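PDB 3KRE: phosphoribosylaminoimidazole-succinocarboxamide synthase from Ehrlichia chaffeensis str. Arkansas, which catalyses the ATP-dependent joining of L-aspartate to 5-amino-1-(5-phospho-D-ribosyl)imidazole-4-carboxylate, a step of de novo purine biosynthesis. Local coordinates for residues E185-N189 with V190-L194; N245-E248 with G249-V253. All blocks are in the same frame, centred on the assembly; numbering follows the deposited sequence.

Interaction 1: residues E185-N189 with V190-L194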
ATOM      1  N   GLU A 185       5.155  -7.557  12.421  1.00  6.87           N
ATOM      2  CA  GLU A 185       6.065  -8.549  12.964  1.00  9.45           C
ATOM      3  C   GLU A 185       7.244  -8.783  12.014  1.00  8.21           C
ATOM      4  O   GLU A 185       8.415  -8.818  12.418  1.00  7.60           O
ATOM      5  CB  GLU A 185       5.321  -9.857  13.255  1.00 10.69           C
ATOM      6  CG  GLU A 185       6.247 -10.972  13.721  1.00 16.33           C
ATOM      7  CD  GLU A 185       5.527 -12.171  14.327  1.00 25.61           C
ATOM      8  OE1 GLU A 185       4.566 -11.984  15.116  1.00 31.81           O
ATOM      9  OE2 GLU A 185       5.967 -13.307  14.044  1.00 29.64           O
ATOM     10  N   LEU A 186       6.948  -8.878  10.740  1.00  8.16           N
ATOM     11  CA  LEU A 186       8.021  -9.208   9.819  1.00  9.48           C
ATOM     12  C   LEU A 186       8.994  -8.025   9.696  1.00  8.43           C
ATOM     13  O   LEU A 186      10.208  -8.239   9.677  1.00  7.86           O
ATOM     14  CB  LEU A 186       7.455  -9.737   8.508  1.00 11.14           C
ATOM     15  CG  LEU A 186       6.949  -8.874   7.434  1.00 14.79           C
ATOM     16  CD1 LEU A 186       8.164  -8.355   6.673  1.00 17.47           C
ATOM     17  CD2 LEU A 186       5.973  -9.732   6.548  1.00 15.87           C
ATOM     18  N   PHE A 187       8.482  -6.797   9.746  1.00  7.09           N
ATOM     19  CA  PHE A 187       9.347  -5.626   9.744  1.00  6.69           C
ATOM     20  C   PHE A 187      10.129  -5.500  11.046  1.00  7.34           C
ATOM     21  O   PHE A 187      11.320  -5.226  11.036  1.00  6.83           O
ATOM     22  CB  PHE A 187       8.553  -4.348   9.458  1.00  7.33           C
ATOM     23  CG  PHE A 187       8.277  -4.111   7.998  1.00  7.46           C
ATOM     24  CD1 PHE A 187       9.315  -3.981   7.091  1.00  9.05           C
ATOM     25  CD2 PHE A 187       6.985  -3.988   7.532  1.00  6.86           C
ATOM     26  CE1 PHE A 187       9.062  -3.728   5.735  1.00  6.29           C
ATOM     27  CE2 PHE A 187       6.748  -3.720   6.196  1.00  8.17           C
ATOM     28  CZ  PHE A 187       7.777  -3.617   5.311  1.00  7.22           C
ATOM     29  N   PHE A 188       9.480  -5.762  12.173  1.00  8.10           N
ATOM     30  CA  PHE A 188      10.159  -5.679  13.462  1.00  7.89           C
ATOM     31  C   PHE A 188      11.371  -6.613  13.503  1.00  8.23           C
ATOM     32  O   PHE A 188      12.419  -6.261  14.027  1.00  7.67           O
ATOM     33  CB  PHE A 188       9.201  -6.041  14.585  1.00  8.50           C
ATOM     34  CG  PHE A 188       9.850  -6.042  15.939  1.00 10.08           C
ATOM     35  CD1 PHE A 188       9.938  -4.875  16.668  1.00 12.36           C
ATOM     36  CD2 PHE A 188      10.410  -7.198  16.455  1.00 12.50           C
ATOM     37  CE1 PHE A 188      10.558  -4.860  17.920  1.00 15.25           C
ATOM     38  CE2 PHE A 188      11.042  -7.195  17.687  1.00 13.57           C
ATOM     39  CZ  PHE A 188      11.096  -6.033  18.419  1.00 14.72           C
ATOM     40  N   ASN A 189      11.198  -7.800  12.939  1.00  8.21           N
ATOM     41  CA  ASN A 189      12.225  -8.828  12.935  1.00  9.55           C
ATOM     42  C   ASN A 189      13.434  -8.471  12.068  1.00  9.51           C
ATOM     43  O   ASN A 189      14.485  -9.041  12.244  1.00  9.13           O
ATOM     44  CB  ASN A 189      11.609 -10.203  12.587  1.00 10.52           C
ATOM     45  CG  ASN A 189      10.732 -10.734  13.734  1.00 12.84           C
ATOM     46  OD1 ASN A 189      10.938 -10.365  14.878  1.00 17.23           O
ATOM     47  ND2 ASN A 189       9.760 -11.586  13.421  1.00 18.25           N
ATOM     48  N   VAL A 190      13.294  -7.480  11.199  1.00  8.66           N
ATOM     49  CA  VAL A 190      14.445  -6.953  10.459  1.00  9.12           C
ATOM     50  C   VAL A 190      14.727  -5.515  10.864  1.00  9.15           C
ATOM     51  O   VAL A 190      15.419  -4.787  10.165  1.00 10.44           O
ATOM     52  CB  VAL A 190      14.272  -7.144   8.940  1.00  8.60           C
ATOM     53  CG1 VAL A 190      14.147  -8.614   8.633  1.00  9.56           C
ATOM     54  CG2 VAL A 190      13.065  -6.309   8.426  1.00  8.02           C
ATOM     55  N   GLY A 191      14.230  -5.112  12.025  1.00  8.85           N
ATOM     56  CA  GLY A 191      14.631  -3.846  12.646  1.00  9.18           C
ATOM     57  C   GLY A 191      13.962  -2.579  12.125  1.00  9.51           C
ATOM     58  O   GLY A 191      14.545  -1.482  12.191  1.00 10.12           O
ATOM     59  N   ILE A 192      12.721  -2.737  11.659  1.00  8.71           N
ATOM     60  CA  ILE A 192      11.927  -1.674  11.072  1.00  7.23           C
ATOM     61  C   ILE A 192      10.576  -1.611  11.765  1.00  7.68           C
ATOM     62  O   ILE A 192       9.947  -2.647  12.013  1.00  6.58           O
ATOM     63  CB  ILE A 192      11.675  -1.961   9.568  1.00  7.06           C
ATOM     64  CG1 ILE A 192      13.010  -1.872   8.786  1.00  5.66           C
ATOM     65  CG2 ILE A 192      10.612  -0.979   9.029  1.00  4.42           C
ATOM     66  CD1 ILE A 192      12.984  -2.228   7.231  1.00  5.42           C
ATOM     67  N   LYS A 193      10.142  -0.391  12.091  1.00  8.29           N
ATOM     68  CA  LYS A 193       8.832  -0.156  12.687  1.00  8.25           C
ATOM     69  C   LYS A 193       7.856   0.211  11.595  1.00  7.46           C
ATOM     70  O   LYS A 193       8.095   1.164  10.851  1.00  6.56           O
ATOM     71  CB  LYS A 193       8.894   0.995  13.697  1.00  9.03           C
ATOM     72  CG  LYS A 193       7.588   1.348  14.385  1.00 10.32           C
ATOM     73  CD  LYS A 193       6.939   0.115  15.071  1.00 13.65           C
ATOM     74  CE  LYS A 193       5.604   0.483  15.734  1.00 14.67           C
ATOM     75  NZ  LYS A 193       4.940  -0.703  16.417  1.00 14.39           N
ATOM     76  N   LEU A 194       6.747  -0.531  11.514  1.00  6.35           N
ATOM     77  CA  LEU A 194       5.670  -0.189  10.602  1.00  5.81           C
ATOM     78  C   LEU A 194       4.811   0.861  11.269  1.00  5.11           C
ATOM     79  O   LEU A 194       4.052   0.558  12.192  1.00  3.73           O
ATOM     80  CB  LEU A 194       4.804  -1.407  10.303  1.00  5.07           C
ATOM     81  CG  LEU A 194       3.643  -1.242   9.341  1.00  5.28           C
ATOM     82  CD1 LEU A 194       4.121  -0.729   7.968  1.00  3.28           C
ATOM     83  CD2 LEU A 194       2.897  -2.601   9.180  1.00  5.86           C
TER
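A Schellman motif ends helix 166-189 here, and I192, G191 and V190 turn their backbone N-H groups back onto the carbonyls of F187 and F188. The wider loop is closed by I192 N on F187 O (2.9 Å, 155° at the hydrogen), and the inner one by G191 N on F188 O, also at 2.9 Å. F187 O takes a second donor, V190 N, at 3.0 Å. Both donors stand well out of the F187 carbonyl plane, on opposite faces of it, so this one oxygen is gripped from two sides. G191 is the C-prime residue, and its phi of 81° is the value that swings the chain out of the helix and into strand 192-204, which runs back nearly antiparallel to the last helical turn.

The turnabout brings F187 and I192 together. With CG anti to the carbonyl carbon and beside the backbone N (chi1 -81°), the F187 ring is set against I192, its CD1 3.8 Å from I192 CG2, the two side chains crossing at a slant. Farther along the same ring, CE2 makes a looser contact with L194 CD1 at 4.4 Å. V190 adds a methyl, CG2, 3.3 Å from F187 O. Outward from this cluster, L225 of strand 223-227 touches both F187 and I192, while L257 and V253 of helix 246-257 pack on F187; K256 NZ is hydrogen-bonded to V190 O.

Polar closure and apolar closure thus coincide: N-H groups of the turn satisfy the carbonyls of F187 and F188, which past the helix end no longer meet the N-H groups of a following helical turn, while the apolar groups of F187, I192 and L194 gather between helix and strand.

Interaction 2: residues N245-E248 with G249-V253. With EDO (1,2-ethanediol), chain J; EDO (1,2-ethanediol), chain H.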
ATOM      1  N   ASN A 245      18.465  10.917  -0.126  1.00  5.55           N
ATOM      2  CA  ASN A 245      18.684   9.484   0.036  1.00  5.41           C
ATOM      3  C   ASN A 245      17.382   8.701  -0.052  1.00  5.28           C
ATOM      4  O   ASN A 245      17.124   7.770   0.706  1.00  4.71           O
ATOM      5  CB  ASN A 245      19.439   9.162   1.359  1.00  5.61           C
ATOM      6  CG  ASN A 245      20.948   9.151   1.196  1.00  6.60           C
ATOM      7  OD1 ASN A 245      21.518   9.819   0.324  1.00  5.52           O
ATOM      8  ND2 ASN A 245      21.619   8.435   2.099  1.00 10.25           N
ATOM      9  N   VAL A 246      16.528   9.096  -0.989  1.00  4.32           N
ATOM     10  CA  VAL A 246      15.244   8.409  -1.174  1.00  4.69           C
ATOM     11  C   VAL A 246      15.459   6.969  -1.608  1.00  5.12           C
ATOM     12  O   VAL A 246      14.941   6.030  -0.977  1.00  5.06           O
ATOM     13  CB  VAL A 246      14.345   9.197  -2.173  1.00  4.72           C
ATOM     14  CG1 VAL A 246      13.065   8.405  -2.545  1.00  6.83           C
ATOM     15  CG2 VAL A 246      14.052  10.633  -1.585  1.00  5.73           C
ATOM     16  N   ILE A 247      16.272   6.770  -2.646  1.00  5.39           N
ATOM     17  CA  ILE A 247      16.426   5.425  -3.162  1.00  6.18           C
ATOM     18  C   ILE A 247      17.137   4.558  -2.135  1.00  5.09           C
ATOM     19  O   ILE A 247      16.810   3.389  -1.995  1.00  5.63           O
ATOM     20  CB  ILE A 247      17.115   5.391  -4.542  1.00  7.09           C
ATOM     21  CG1 ILE A 247      16.875   4.042  -5.253  1.00  8.49           C
ATOM     22  CG2 ILE A 247      18.606   5.716  -4.373  1.00  7.97           C
ATOM     23  CD1 ILE A 247      15.416   3.747  -5.606  1.00  8.09           C
ATOM     24  N   GLU A 248      18.082   5.145  -1.403  1.00  5.28           N
ATOM     25  CA  GLU A 248      18.798   4.421  -0.354  1.00  5.52           C
ATOM     26  C   GLU A 248      17.840   3.894   0.716  1.00  6.01           C
ATOM     27  O   GLU A 248      18.023   2.789   1.235  1.00  6.22           O
ATOM     28  CB  GLU A 248      19.874   5.316   0.277  1.00  6.50           C
ATOM     29  CG  GLU A 248      21.085   5.544  -0.626  1.00  8.37           C
ATOM     30  CD  GLU A 248      20.904   6.599  -1.733  1.00 12.16           C
ATOM     31  OE1 GLU A 248      19.868   7.298  -1.750  1.00  8.50           O
ATOM     32  OE2 GLU A 248      21.820   6.742  -2.604  1.00 13.41           O
ATOM     33  N   GLY A 249      16.823   4.663   1.060  1.00  5.72           N
ATOM     34  CA  GLY A 249      15.843   4.176   2.055  1.00  5.71           C
ATOM     35  C   GLY A 249      15.074   2.995   1.508  1.00  5.58           C
ATOM     36  O   GLY A 249      14.952   1.981   2.151  1.00  6.68           O
ATOM     37  N   TYR A 250      14.602   3.100   0.270  1.00  5.60           N
ATOM     38  CA  TYR A 250      13.846   1.999  -0.342  1.00  6.19           C
ATOM     39  C   TYR A 250      14.748   0.774  -0.488  1.00  6.07           C
ATOM     40  O   TYR A 250      14.298  -0.348  -0.271  1.00  4.99           O
ATOM     41  CB  TYR A 250      13.316   2.378  -1.718  1.00  6.11           C
ATOM     42  CG  TYR A 250      12.161   3.367  -1.743  1.00  6.75           C
ATOM     43  CD1 TYR A 250      11.052   3.124  -2.531  1.00  7.37           C
ATOM     44  CD2 TYR A 250      12.155   4.516  -0.960  1.00 12.85           C
ATOM     45  CE1 TYR A 250       9.969   4.018  -2.575  1.00  8.47           C
ATOM     46  CE2 TYR A 250      11.068   5.420  -0.997  1.00 10.69           C
ATOM     47  CZ  TYR A 250      10.006   5.171  -1.833  1.00  8.95           C
ATOM     48  OH  TYR A 250       8.946   6.049  -1.859  1.00  6.45           O
ATOM     49  N   ARG A 251      16.012   0.991  -0.837  1.00  6.16           N
ATOM     50  CA  ARG A 251      16.959  -0.119  -0.962  1.00  7.63           C
ATOM     51  C   ARG A 251      17.270  -0.762   0.378  1.00  7.13           C
ATOM     52  O   ARG A 251      17.396  -1.988   0.480  1.00  6.15           O
ATOM     53  CB  ARG A 251      18.266   0.304  -1.630  1.00  8.56           C
ATOM     54  CG  ARG A 251      19.007  -0.874  -2.253  1.00 12.28           C
ATOM     55  CD  ARG A 251      20.308  -0.441  -2.897  1.00 18.11           C
ATOM     56  NE  ARG A 251      20.052   0.336  -4.116  1.00 21.47           N
ATOM     57  CZ  ARG A 251      20.368   1.613  -4.312  1.00 24.68           C
ATOM     58  NH1 ARG A 251      20.987   2.332  -3.377  1.00 29.85           N
ATOM     59  NH2 ARG A 251      20.079   2.172  -5.474  1.00 23.04           N
ATOM     60  N   GLU A 252      17.375   0.043   1.427  1.00  7.10           N
ATOM     61  CA  GLU A 252      17.519  -0.538   2.764  1.00  6.61           C
ATOM     62  C   GLU A 252      16.354  -1.471   3.124  1.00  6.91           C
ATOM     63  O   GLU A 252      16.562  -2.569   3.683  1.00  5.54           O
ATOM     64  CB  GLU A 252      17.682   0.586   3.802  1.00  7.34           C
ATOM     65  CG  GLU A 252      17.788   0.142   5.271  1.00  8.55           C
ATOM     66  CD  GLU A 252      18.281   1.237   6.241  1.00 11.61           C
ATOM     67  OE1 GLU A 252      18.920   2.229   5.792  1.00 15.20           O
ATOM     68  OE2 GLU A 252      18.077   1.075   7.465  1.00 10.12           O
ATOM     69  N   VAL A 253      15.125  -1.050   2.817  1.00  6.16           N
ATOM     70  CA  VAL A 253      13.964  -1.887   3.104  1.00  6.56           C
ATOM     71  C   VAL A 253      14.113  -3.195   2.292  1.00  6.23           C
ATOM     72  O   VAL A 253      13.957  -4.311   2.836  1.00  5.44           O
ATOM     73  CB  VAL A 253      12.636  -1.194   2.749  1.00  6.99           C
ATOM     74  CG1 VAL A 253      11.420  -2.181   2.912  1.00  4.40           C
ATOM     75  CG2 VAL A 253      12.458   0.075   3.592  1.00  5.53           C
TER
HETATM   76  C1  EDO J 306      20.756   9.906  -3.535  1.00 15.16           C
HETATM   77  O1  EDO J 306      19.519   9.218  -3.538  1.00 14.53           O
HETATM   78  C2  EDO J 306      20.671  11.371  -3.106  1.00 14.15           C
HETATM   79  O2  EDO J 306      19.427  11.818  -2.619  1.00 11.01           O
HETATM   80  C1  EDO H 304      17.987   5.211   4.722  1.00 21.52           C
HETATM   81  O1  EDO H 304      18.900   5.061   5.821  1.00 21.25           O
HETATM   82  C2  EDO H 304      18.303   6.392   3.807  1.00 20.25           C
HETATM   83  O2  EDO H 304      19.717   6.430   3.542  1.00 20.41           O
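The first two turns of helix 246-257 carry this contact, starting from N245 at the N-cap position, whose side chain makes no capping bond. Regular i to i+4 bonds run up the backbone: G249 N to N245 O (3.1 Å), Y250 N to V246 O, R251 N to I247 O (2.8 Å) and E252 N to E248 O.

On one side, V246 and Y250 lie alongside each other and point the same way, V246 CG1 resting 3.9 Å from ring atom CE2 of Y250; the phenol OH goes on to D221. Elsewhere I247 and R251 slant across one another. A bend at chi3 (-71°) brings R251 NH2 to 3.7 Å from I247 CG1, and NH2 forms a salt bridge with E66. E248 OE2 stays 4.6 Å from R251 NH1, too far for a salt bridge.

Two 1,2-ethanediol molecules, probably from the crystallisation liquor, bridge polar groups at this end. One accepts from N245 N and donates to E248 OE1 (2.6 Å); the other links N245 ND2 to E252 OE1. I247 and Y250 pack on helix 67-84. An N-cap residue followed by successive i to i+4 backbone bonds marks the opening turns of an alpha helix.

Following the chain from the N terminus, helix 166-189 comes first and interaction 1 closes the tight turn from its end into strand 192-204. The chain then passes through strands 213-214 and 223-227 and the short helix 237-240 before interaction 2 opens helix 246-257. The two are therefore in series, neither enclosing nor crossing the other, and their centres lie about 16 Å apart. They still meet in space: F187 CE1 of interaction 1 packs on V253 CG1 of interaction 2 at 4.0 Å. L225 touches F187, I192 and V253, so strand 223-227 joins the two helices to the large antiparallel sheet.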